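Local coordinates for uncharacterized egV family protein COG1307 (Ruminococcus gnavus, PDB 3JR7) that is of unknown function but probably binds a lipid, perhaps a fatty acid, at residues I49-D53 and T54-D58; D60-Q64 and E65-L69; Y92-A96 and E97-V101; E165-E168 and C169-E173. All coordinates share one frame; numbering follows the deposited sequence.

Contact 1. Residues I49-D53 and T54-D58; sequences IQIED and TQWTD
Ile-49 and Trp-56 form a hydrogen-bonded antiparallel pair in which each backbone N serves the other residue's carbonyl. Ile-49 N to Trp-56 O and Trp-56 N to Ile-49 O both measure 2.8 Å, and the latter bond is almost straight at 177°. Nearer the bend, Ile-51 and Thr-54 repeat the exchange with two N-to-O bonds of 3.0 Å. They close a type II' turn, for which Glu-52 adopts a positive phi of 56°. On the side of the hairpin carrying Ile-49, Ile-51, Thr-54 and Trp-56, the methyl CG2 of Thr-54 stands 3.3 Å above the indole plane of Trp-56, over its centre, as a CH-pi contact. Ile-51 CD1 approaches Trp-56 CZ3 obliquely, at 4.1 Å. At the other end Ile-49 CD1 rests on Asp-58 CB at 3.9 Å, while Asp-58 OD2 is bonded to Ser-28 OG and Ile-284 N. The other face brings together the CG methylenes of Gln-50 and Gln-55. Lys-70 of helix 64-73 packs on Ile-51, Thr-54 and Trp-56. The chemistry is thus divided: the four bonds joining the strands are all main-chain to main-chain, and the largely apolar face packs against helix 64-73 and, through Ile-49, against helix 283-289.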
loop_
_atom_site.group_PDB
_atom_site.type_symbol
_atom_site.label_atom_id
_atom_site.label_comp_id
_atom_site.label_asym_id
_atom_site.label_seq_id
_atom_site.Cartn_x
_atom_site.Cartn_y
_atom_site.Cartn_z
ATOM N N ILE A 49 10.660 -3.827 -11.181
ATOM C CA ILE A 49 9.609 -3.848 -12.201
ATOM C C ILE A 49 10.273 -4.265 -13.494
ATOM O O ILE A 49 11.324 -3.767 -13.811
ATOM C CB ILE A 49 8.939 -2.477 -12.396
ATOM C CG1 ILE A 49 8.156 -2.063 -11.157
ATOM C CG2 ILE A 49 7.993 -2.462 -13.662
ATOM C CD1 ILE A 49 8.067 -0.539 -11.014
ATOM N N GLN A 50 9.639 -5.188 -14.192
ATOM C CA GLN A 50 10.135 -5.734 -15.456
ATOM C C GLN A 50 9.065 -5.642 -16.555
ATOM O O GLN A 50 7.985 -6.217 -16.434
ATOM C CB GLN A 50 10.561 -7.188 -15.231
ATOM C CG GLN A 50 11.601 -7.300 -14.072
ATOM C CD GLN A 50 10.988 -7.595 -12.676
ATOM O OE1 GLN A 50 9.986 -8.311 -12.562
ATOM N NE2 GLN A 50 11.635 -7.097 -11.624
ATOM N N ILE A 51 9.370 -4.891 -17.611
ATOM C CA ILE A 51 8.468 -4.712 -18.758
ATOM C C ILE A 51 9.315 -4.900 -20.028
ATOM O O ILE A 51 10.239 -4.138 -20.276
ATOM C CB ILE A 51 7.828 -3.324 -18.808
ATOM C CG1 ILE A 51 7.010 -3.067 -17.548
ATOM C CG2 ILE A 51 6.887 -3.221 -20.050
ATOM C CD1 ILE A 51 6.795 -1.618 -17.253
ATOM N N GLU A 52 9.031 -5.950 -20.766
ATOM C CA GLU A 52 9.834 -6.304 -21.959
ATOM C C GLU A 52 11.296 -6.468 -21.549
ATOM O O GLU A 52 11.566 -7.363 -20.752
ATOM C CB GLU A 52 9.576 -5.300 -23.086
ATOM C CG GLU A 52 8.164 -5.474 -23.606
ATOM C CD GLU A 52 7.748 -4.458 -24.670
ATOM O OE1 GLU A 52 8.198 -3.270 -24.639
ATOM O OE2 GLU A 52 6.927 -4.878 -25.515
ATOM N N ASP A 53 12.223 -5.637 -22.028
ATOM C CA ASP A 53 13.668 -5.814 -21.683
ATOM C C ASP A 53 14.154 -4.771 -20.730
ATOM O O ASP A 53 15.379 -4.643 -20.479
ATOM C CB ASP A 53 14.533 -5.732 -22.942
ATOM C CG ASP A 53 14.269 -6.869 -23.883
ATOM O OD1 ASP A 53 14.529 -8.044 -23.494
ATOM O OD2 ASP A 53 13.778 -6.571 -25.003
ATOM N N THR A 54 13.213 -3.980 -20.232
ATOM C CA THR A 54 13.534 -2.976 -19.281
ATOM C C THR A 54 13.319 -3.610 -17.897
ATOM O O THR A 54 12.366 -4.336 -17.647
ATOM C CB THR A 54 12.660 -1.728 -19.479
ATOM O OG1 THR A 54 12.790 -1.279 -20.835
ATOM C CG2 THR A 54 13.075 -0.628 -18.506
ATOM N N GLN A 55 14.273 -3.358 -17.036
ATOM C CA GLN A 55 14.233 -3.813 -15.686
ATOM C C GLN A 55 14.506 -2.562 -14.948
ATOM O O GLN A 55 15.579 -1.972 -15.156
ATOM C CB GLN A 55 15.395 -4.723 -15.410
ATOM C CG GLN A 55 15.172 -6.125 -15.687
ATOM C CD GLN A 55 16.422 -6.902 -15.357
ATOM O OE1 GLN A 55 17.254 -6.448 -14.543
ATOM N NE2 GLN A 55 16.592 -8.058 -15.995
ATOM N N TRP A 56 13.570 -2.161 -14.099
ATOM C CA TRP A 56 13.706 -0.960 -13.309
ATOM C C TRP A 56 13.561 -1.258 -11.806
ATOM O O TRP A 56 12.952 -2.240 -11.423
ATOM C CB TRP A 56 12.573 -0.008 -13.653
ATOM C CG TRP A 56 12.736 0.847 -14.868
ATOM C CD1 TRP A 56 13.855 1.541 -15.256
ATOM C CD2 TRP A 56 11.707 1.195 -15.792
ATOM N NE1 TRP A 56 13.581 2.284 -16.397
ATOM C CE2 TRP A 56 12.271 2.078 -16.744
ATOM C CE3 TRP A 56 10.369 0.841 -15.915
ATOM C CZ2 TRP A 56 11.531 2.608 -17.794
ATOM C CZ3 TRP A 56 9.637 1.366 -16.953
ATOM C CH2 TRP A 56 10.216 2.238 -17.885
ATOM N N THR A 57 14.071 -0.354 -10.991
ATOM C CA THR A 57 13.892 -0.372 -9.568
ATOM C C THR A 57 12.810 0.652 -9.267
ATOM O O THR A 57 12.812 1.774 -9.826
ATOM C CB THR A 57 15.235 -0.087 -8.842
ATOM O OG1 THR A 57 16.160 -1.116 -9.215
ATOM C CG2 THR A 57 15.092 -0.095 -7.328
ATOM N N ASP A 58 11.843 0.235 -8.435
ATOM C CA ASP A 58 10.762 1.118 -8.034
ATOM C C ASP A 58 11.301 2.074 -7.005
ATOM O O ASP A 58 11.208 1.843 -5.805
ATOM C CB ASP A 58 9.562 0.332 -7.484
ATOM C CG ASP A 58 8.439 1.235 -6.963
ATOM O OD1 ASP A 58 8.447 2.464 -7.262
ATOM O OD2 ASP A 58 7.542 0.722 -6.238
#

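Contact 2. Residues D60-Q64 and E65-L69; sequences DSLKQ and EELLL
The side chains of Gln-64 and Leu-68, one helical turn apart, leave their backbones on different torsions and yet end side by side. In Gln-64 CG is anti to the backbone N (chi1 -171°) and the chain runs on extended; in Leu-68 CG stands beside its own N (chi1 -76°). Pointing the same way, they bring Leu-68 CD1 to 3.8 Å from Gln-64 NE2 and 3.9 Å from Gln-64 CG. The branches of Leu-62 part company: CD2 meets Leu-67 CD2 at 4.2 Å, whereas CD1 comes to 3.9 Å from Glu-66 OE1, the two side chains crossing at about a right angle. Lys-63 is the N-cap, and its carbonyl opens the helical bonding by accepting Leu-67 N at 3.1 Å, in the carbonyl plane. Next, Gln-64 O takes Leu-68 N at 2.8 Å in a nearly linear bond of 170°. Gln-64 OE1 has a weak hydrogen bond with Thr-281 OG1. This helix start packs between the hairpin of strands 42-51 and 54-57 and helix 283-289: Leu-62 and Leu-67 lean on the two strands, while Gln-64, Leu-67 and Leu-68 all touch Thr-286 of the helix.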
loop_
_atom_site.group_PDB
_atom_site.type_symbol
_atom_site.label_atom_id
_atom_site.label_comp_id
_atom_site.label_asym_id
_atom_site.label_seq_id
_atom_site.Cartn_x
_atom_site.Cartn_y
_atom_site.Cartn_z
ATOM N N ASP A 60 12.619 6.589 -6.504
ATOM C CA ASP A 60 12.263 7.989 -6.746
ATOM C C ASP A 60 12.827 8.492 -8.052
ATOM O O ASP A 60 12.420 9.534 -8.548
ATOM C CB ASP A 60 12.748 8.814 -5.562
ATOM C CG ASP A 60 12.358 8.133 -4.215
ATOM O OD1 ASP A 60 11.160 8.307 -3.843
ATOM O OD2 ASP A 60 13.204 7.377 -3.599
ATOM N N SER A 61 13.717 7.714 -8.641
ATOM C CA SER A 61 14.271 8.065 -9.931
ATOM C C SER A 61 13.343 7.657 -11.078
ATOM O O SER A 61 13.536 8.093 -12.221
ATOM C CB SER A 61 15.652 7.421 -10.082
ATOM O OG SER A 61 15.547 6.067 -10.507
ATOM N N LEU A 62 12.357 6.803 -10.819
ATOM C CA LEU A 62 11.479 6.343 -11.899
ATOM C C LEU A 62 10.220 7.207 -11.946
ATOM O O LEU A 62 9.400 7.173 -11.045
ATOM C CB LEU A 62 11.110 4.878 -11.756
ATOM C CG LEU A 62 10.208 4.259 -12.837
ATOM C CD1 LEU A 62 10.873 4.173 -14.257
ATOM C CD2 LEU A 62 9.774 2.900 -12.374
ATOM N N LYS A 63 10.090 8.008 -12.991
ATOM C CA LYS A 63 8.927 8.913 -13.103
ATOM C C LYS A 63 7.721 8.162 -13.568
ATOM O O LYS A 63 7.816 7.350 -14.473
ATOM C CB LYS A 63 9.222 10.054 -14.079
ATOM C CG LYS A 63 10.317 10.982 -13.578
ATOM C CD LYS A 63 9.828 11.800 -12.385
ATOM C CE LYS A 63 10.981 12.457 -11.621
ATOM N NZ LYS A 63 11.740 11.431 -10.803
ATOM N N GLN A 64 6.578 8.480 -12.959
ATOM C CA GLN A 64 5.314 7.804 -13.270
ATOM C C GLN A 64 5.023 7.871 -14.774
ATOM O O GLN A 64 4.593 6.910 -15.378
ATOM C CB GLN A 64 4.156 8.437 -12.457
ATOM C CG GLN A 64 2.852 7.662 -12.555
ATOM C CD GLN A 64 1.747 8.360 -11.834
ATOM O OE1 GLN A 64 1.500 8.131 -10.630
ATOM N NE2 GLN A 64 1.103 9.256 -12.535
ATOM N N GLU A 65 5.263 9.029 -15.375
ATOM C CA GLU A 65 4.874 9.223 -16.773
ATOM C C GLU A 65 5.666 8.235 -17.627
ATOM O O GLU A 65 5.114 7.493 -18.444
ATOM C CB GLU A 65 5.067 10.703 -17.237
ATOM C CG GLU A 65 4.942 10.815 -18.772
ATOM C CD GLU A 65 4.723 12.215 -19.318
ATOM O OE1 GLU A 65 4.863 13.240 -18.592
ATOM O OE2 GLU A 65 4.391 12.267 -20.527
ATOM N N GLU A 66 6.971 8.143 -17.389
ATOM C CA GLU A 66 7.772 7.175 -18.147
ATOM C C GLU A 66 7.277 5.742 -17.950
ATOM O O GLU A 66 7.262 4.896 -18.846
ATOM C CB GLU A 66 9.247 7.307 -17.735
ATOM C CG GLU A 66 10.124 6.259 -18.407
ATOM C CD GLU A 66 11.602 6.394 -18.073
ATOM O OE1 GLU A 66 11.936 6.762 -16.914
ATOM O OE2 GLU A 66 12.412 6.055 -18.973
ATOM N N LEU A 67 6.883 5.430 -16.737
ATOM C CA LEU A 67 6.395 4.082 -16.485
ATOM C C LEU A 67 5.067 3.832 -17.185
ATOM O O LEU A 67 4.869 2.804 -17.798
ATOM C CB LEU A 67 6.258 3.887 -14.947
ATOM C CG LEU A 67 5.589 2.600 -14.439
ATOM C CD1 LEU A 67 6.284 1.333 -14.915
ATOM C CD2 LEU A 67 5.570 2.694 -12.882
ATOM N N LEU A 68 4.137 4.770 -17.090
ATOM C CA LEU A 68 2.834 4.604 -17.752
ATOM C C LEU A 68 2.995 4.475 -19.261
ATOM O O LEU A 68 2.283 3.721 -19.894
ATOM C CB LEU A 68 1.927 5.797 -17.426
ATOM C CG LEU A 68 1.292 5.810 -16.016
ATOM C CD1 LEU A 68 0.557 7.143 -15.680
ATOM C CD2 LEU A 68 0.365 4.578 -15.821
ATOM N N LEU A 69 3.921 5.244 -19.838
ATOM C CA LEU A 69 4.150 5.179 -21.304
ATOM C C LEU A 69 4.754 3.825 -21.698
ATOM O O LEU A 69 4.358 3.221 -22.699
ATOM C CB LEU A 69 5.075 6.323 -21.760
ATOM C CG LEU A 69 4.395 7.704 -21.815
ATOM C CD1 LEU A 69 5.435 8.749 -21.949
ATOM C CD2 LEU A 69 3.337 7.810 -22.967
#

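Contact 3. Residues Y92-A96 and E97-V101; sequences YHCDA and ERIYV
The phenol ring of Tyr-92 is met obliquely by two methyls from the strand that follows, Ile-99 CG2 at 3.8 Å from Tyr-92 CD1 and Val-101 CG2 at 3.4 Å from Tyr-92 CE1. The second approach is close, with the Val-101 side chain crossing that of Tyr-92 at about a right angle. The other flat group, the guanidinium of Arg-98, receives Glu-97 OE1 and Tyr-100 OH at its edge and in its plane. Its salt bridge to Glu-97, NH1 to OE1 at 2.8 Å, is bent as a hydrogen bond and weak in that sense; Glu-154 engages NE, and Asp-19 also pairs with NH1. Replacing Tyr-92 by an alanine would probably open a gap beside Ile-99 and Val-101 and leave the carbonyl of Ala-115 without the hydroxyl that bonds to it. The loop belongs to an alpha/beta fold: helix 85-92 ends here, and strand 98-103 then runs parallel between strands 22-27 and 130-135, joined to the latter by a beta-alpha-beta crossover through helix 111-126. Within the loop, SG of Cys-94 sits between the backbone N and the carbonyl carbon (chi1 63°). There it touches Ile-99 CD1 at 3.7 Å and accepts a weak bond from Ala-96 N, also 3.7 Å from SG. Ala-96 CB adds a contact with Ile-99 CD1 at 4.0 Å. Lys-129 NZ is hydrogen-bonded to the carbonyl oxygens of Tyr-92, Cys-94 and Ala-96.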
loop_
_atom_site.group_PDB
_atom_site.type_symbol
_atom_site.label_atom_id
_atom_site.label_comp_id
_atom_site.label_asym_id
_atom_site.label_seq_id
_atom_site.Cartn_x
_atom_site.Cartn_y
_atom_site.Cartn_z
ATOM N N TYR A 92 18.028 -3.128 8.106
ATOM C CA TYR A 92 17.861 -3.285 9.555
ATOM C C TYR A 92 19.145 -2.879 10.288
ATOM O O TYR A 92 19.136 -2.426 11.431
ATOM C CB TYR A 92 17.491 -4.734 9.915
ATOM C CG TYR A 92 16.292 -5.336 9.228
ATOM C CD1 TYR A 92 15.319 -4.537 8.602
ATOM C CD2 TYR A 92 16.114 -6.718 9.200
ATOM C CE1 TYR A 92 14.206 -5.111 7.966
ATOM C CE2 TYR A 92 15.028 -7.285 8.599
ATOM C CZ TYR A 92 14.066 -6.478 7.965
ATOM O OH TYR A 92 12.967 -7.068 7.370
ATOM N N HIS A 93 20.276 -3.070 9.636
ATOM C CA HIS A 93 21.574 -2.804 10.272
ATOM C C HIS A 93 21.869 -1.298 10.234
ATOM O O HIS A 93 22.230 -0.735 9.178
ATOM C CB HIS A 93 22.626 -3.605 9.510
ATOM C CG HIS A 93 24.014 -3.486 10.057
ATOM N ND1 HIS A 93 24.335 -3.819 11.355
ATOM C CD2 HIS A 93 25.175 -3.150 9.455
ATOM C CE1 HIS A 93 25.627 -3.638 11.545
ATOM N NE2 HIS A 93 26.159 -3.248 10.405
ATOM N N CYS A 94 21.682 -0.647 11.385
ATOM C CA CYS A 94 21.839 0.805 11.531
ATOM C C CYS A 94 21.782 1.161 13.014
ATOM O O CYS A 94 21.609 0.305 13.856
ATOM C CB CYS A 94 20.739 1.562 10.789
ATOM S SG CYS A 94 19.064 1.209 11.450
ATOM N N ASP A 95 21.898 2.440 13.332
ATOM C CA ASP A 95 21.985 2.899 14.707
ATOM C C ASP A 95 20.645 2.947 15.453
ATOM O O ASP A 95 20.643 3.189 16.665
ATOM C CB ASP A 95 22.604 4.333 14.741
ATOM C CG ASP A 95 24.089 4.332 14.500
ATOM O OD1 ASP A 95 24.735 3.261 14.526
ATOM O OD2 ASP A 95 24.630 5.427 14.289
ATOM N N ALA A 96 19.523 2.773 14.748
ATOM C CA ALA A 96 18.199 2.812 15.382
ATOM C C ALA A 96 18.021 1.565 16.218
ATOM O O ALA A 96 18.266 0.440 15.755
ATOM C CB ALA A 96 17.031 2.931 14.344
ATOM N N GLU A 97 17.545 1.746 17.430
ATOM C CA GLU A 97 17.318 0.607 18.313
ATOM C C GLU A 97 16.132 -0.241 17.848
ATOM O O GLU A 97 16.178 -1.470 17.911
ATOM C CB GLU A 97 17.021 1.124 19.732
ATOM C CG GLU A 97 16.675 0.062 20.748
ATOM C CD GLU A 97 16.372 0.644 22.094
ATOM O OE1 GLU A 97 15.757 1.741 22.170
ATOM O OE2 GLU A 97 16.737 0.002 23.086
ATOM N N ARG A 98 15.073 0.415 17.402
ATOM C CA ARG A 98 13.834 -0.284 17.083
ATOM C C ARG A 98 13.562 -0.199 15.590
ATOM O O ARG A 98 13.521 0.885 15.019
ATOM C CB ARG A 98 12.681 0.327 17.881
ATOM C CG ARG A 98 12.956 0.366 19.385
ATOM C CD ARG A 98 11.824 0.928 20.212
ATOM N NE ARG A 98 11.626 2.336 19.983
ATOM C CZ ARG A 98 12.411 3.336 20.444
ATOM N NH1 ARG A 98 13.530 3.063 21.152
ATOM N NH2 ARG A 98 12.081 4.619 20.192
ATOM N N ILE A 99 13.372 -1.352 14.959
ATOM C CA ILE A 99 13.093 -1.437 13.536
ATOM C C ILE A 99 11.684 -1.976 13.280
ATOM O O ILE A 99 11.324 -3.065 13.740
ATOM C CB ILE A 99 14.084 -2.340 12.824
ATOM C CG1 ILE A 99 15.524 -1.882 13.145
ATOM C CG2 ILE A 99 13.786 -2.342 11.282
ATOM C CD1 ILE A 99 15.911 -0.483 12.571
ATOM N N TYR A 100 10.895 -1.209 12.534
ATOM C CA TYR A 100 9.517 -1.588 12.186
ATOM C C TYR A 100 9.482 -1.709 10.686
ATOM O O TYR A 100 9.907 -0.805 10.002
ATOM C CB TYR A 100 8.533 -0.498 12.632
ATOM C CG TYR A 100 8.561 -0.187 14.098
ATOM C CD1 TYR A 100 7.938 -1.032 15.016
ATOM C CD2 TYR A 100 9.175 0.967 14.573
ATOM C CE1 TYR A 100 7.978 -0.766 16.368
ATOM C CE2 TYR A 100 9.189 1.272 15.949
ATOM C CZ TYR A 100 8.588 0.385 16.835
ATOM O OH TYR A 100 8.578 0.646 18.167
ATOM N N VAL A 101 8.992 -2.813 10.158
ATOM C CA VAL A 101 8.968 -3.040 8.712
ATOM C C VAL A 101 7.507 -3.176 8.276
ATOM O O VAL A 101 6.722 -3.903 8.924
ATOM C CB VAL A 101 9.779 -4.301 8.338
ATOM C CG1 VAL A 101 10.028 -4.388 6.796
ATOM C CG2 VAL A 101 11.110 -4.344 9.101
#

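Contact 4. Residues E165-E168 and C169-E173; sequences ESVE and CYIEE
Val-167 and Ile-171, one turn apart, carry the close-packed side of this helix. Ile-171 CG1 is anti to its carbonyl carbon and beside its backbone N (chi1 -71°), which lays it 3.3 Å from Val-167 O. From there CD1 reaches on to Val-167 CG1 at 4.1 Å, the two side chains meeting at a slant. Glu-168 belongs to the same side in part: its chain bends at chi2 (-75°) and lies alongside Ile-171, with OE1 3.9 Å from Ile-171 CD1. A hydrogen bond from His-132 NE2 to OE2 holds the carboxylate in place, and Arg-137 adds a weak, long ion pair to OE1. The solvent side is looser. Glu-165, Cys-169 and Glu-172 are exposed, and their contacts here are mainly through the backbone: Cys-169 N bonds Glu-165 O at 3.0 Å and Glu-172 N bonds Glu-168 O at 3.1 Å. The intervening bonds, Tyr-170 N to Ser-166 O at 3.0 Å and Ile-171 N to Val-167 O at 2.9 Å, continue the regular i to i+4 pattern. The exposure of Cys-169 is consistent with the interchain disulfide seen through it. Phe-134 of strand 130-135 touches Val-167, Glu-168 and Ile-171; on helix 141-155, Ile-146 meets Val-167 and Ile-171, and Leu-145 meets Tyr-170. Such a split is the mark of an amphipathic helix, here one layer of an alpha/beta domain, its apolar stripe turned to strand 130-135 and helix 141-155.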
loop_
_atom_site.group_PDB
_atom_site.type_symbol
_atom_site.label_atom_id
_atom_site.label_comp_id
_atom_site.label_asym_id
_atom_site.label_seq_id
_atom_site.Cartn_x
_atom_site.Cartn_y
_atom_site.Cartn_z
ATOM N N GLU A 165 1.775 -4.127 19.319
ATOM C CA GLU A 165 0.376 -4.422 19.599
ATOM C C GLU A 165 -0.574 -3.381 19.003
ATOM O O GLU A 165 -1.594 -3.762 18.394
ATOM C CB GLU A 165 0.136 -4.597 21.102
ATOM C CG GLU A 165 -1.341 -4.842 21.477
ATOM C CD GLU A 165 -1.571 -5.130 22.974
ATOM O OE1 GLU A 165 -0.769 -4.653 23.782
ATOM O OE2 GLU A 165 -2.580 -5.768 23.335
ATOM N N SER A 166 -0.293 -2.087 19.193
ATOM C CA SER A 166 -1.209 -1.029 18.720
ATOM C C SER A 166 -1.324 -1.023 17.207
ATOM O O SER A 166 -2.416 -0.809 16.653
ATOM C CB SER A 166 -0.809 0.379 19.182
ATOM O OG SER A 166 -0.748 0.388 20.593
ATOM N N VAL A 167 -0.204 -1.276 16.538
ATOM C CA VAL A 167 -0.191 -1.261 15.091
ATOM C C VAL A 167 -0.859 -2.499 14.514
ATOM O O VAL A 167 -1.576 -2.391 13.537
ATOM C CB VAL A 167 1.231 -1.087 14.551
ATOM C CG1 VAL A 167 1.255 -1.298 13.038
ATOM C CG2 VAL A 167 1.773 0.333 14.960
ATOM N N GLU A 168 -0.615 -3.675 15.095
ATOM C CA GLU A 168 -1.325 -4.867 14.667
ATOM C C GLU A 168 -2.838 -4.686 14.836
ATOM O O GLU A 168 -3.593 -5.150 13.977
ATOM C CB GLU A 168 -0.803 -6.162 15.330
ATOM C CG GLU A 168 0.630 -6.552 14.917
ATOM C CD GLU A 168 0.778 -7.167 13.475
ATOM O OE1 GLU A 168 -0.305 -7.314 12.781
ATOM O OE2 GLU A 168 1.971 -7.533 13.080
ATOM N N CYS A 169 -3.274 -4.004 15.898
ATOM C CA CYS A 169 -4.699 -3.693 16.079
ATOM C C CYS A 169 -5.178 -2.779 14.936
ATOM O O CYS A 169 -6.196 -3.034 14.299
ATOM C CB CYS A 169 -4.968 -3.017 17.438
ATOM S SG CYS A 169 -6.685 -2.352 17.610
ATOM N N TYR A 170 -4.437 -1.717 14.695
ATOM C CA TYR A 170 -4.758 -0.845 13.580
ATOM C C TYR A 170 -4.900 -1.623 12.253
ATOM O O TYR A 170 -5.862 -1.388 11.492
ATOM C CB TYR A 170 -3.739 0.305 13.440
ATOM C CG TYR A 170 -4.041 1.123 12.187
ATOM C CD1 TYR A 170 -5.246 1.811 12.073
ATOM C CD2 TYR A 170 -3.170 1.156 11.108
ATOM C CE1 TYR A 170 -5.574 2.507 10.917
ATOM C CE2 TYR A 170 -3.477 1.881 9.955
ATOM C CZ TYR A 170 -4.689 2.539 9.867
ATOM O OH TYR A 170 -5.043 3.220 8.727
ATOM N N ILE A 171 -3.990 -2.556 11.983
ATOM C CA ILE A 171 -4.050 -3.355 10.769
ATOM C C ILE A 171 -5.374 -4.112 10.691
ATOM O O ILE A 171 -6.032 -4.162 9.632
ATOM C CB ILE A 171 -2.834 -4.270 10.679
ATOM C CG1 ILE A 171 -1.576 -3.394 10.384
ATOM C CG2 ILE A 171 -2.977 -5.305 9.626
ATOM C CD1 ILE A 171 -0.249 -4.169 10.468
ATOM N N GLU A 172 -5.782 -4.659 11.819
ATOM C CA GLU A 172 -7.056 -5.382 11.922
ATOM C C GLU A 172 -8.275 -4.474 11.674
ATOM O O GLU A 172 -9.234 -4.903 11.040
ATOM C CB GLU A 172 -7.139 -6.050 13.326
ATOM C CG GLU A 172 -8.373 -6.942 13.569
ATOM C CD GLU A 172 -9.539 -6.227 14.228
ATOM O OE1 GLU A 172 -9.405 -5.044 14.644
ATOM O OE2 GLU A 172 -10.606 -6.871 14.344
ATOM N N GLU A 173 -8.213 -3.216 12.114
ATOM C CA GLU A 173 -9.289 -2.252 11.845
ATOM C C GLU A 173 -9.315 -1.747 10.409
ATOM O O GLU A 173 -10.386 -1.376 9.910
ATOM C CB GLU A 173 -9.173 -1.030 12.757
ATOM C CG GLU A 173 -9.236 -1.462 14.235
ATOM C CD GLU A 173 -8.799 -0.383 15.253
ATOM O OE1 GLU A 173 -8.003 0.530 14.976
ATOM O OE2 GLU A 173 -9.265 -0.485 16.390
#

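Contacts 1 and 2 form one unit, hairpin and following helix, their centres about 11 Å apart: Trp-56 CD2 lies 3.5 Å from Leu-62 CD1, and Ile-51 CD1 lies 3.8 Å from Leu-67 CD1. Contact 3 reaches the same sheet as contact 1, but their centres are about 29 Å apart. Contact 4 is nearer contact 3, about 6 Å between nearest atoms without touching, and lies across the chain's centre from contacts 1 and 2, about 34 and 33 Å away between centres. A polyether bound in this crystal occupies a pocket drawn from residues between 47 and 295, perhaps marking where a lipid would sit.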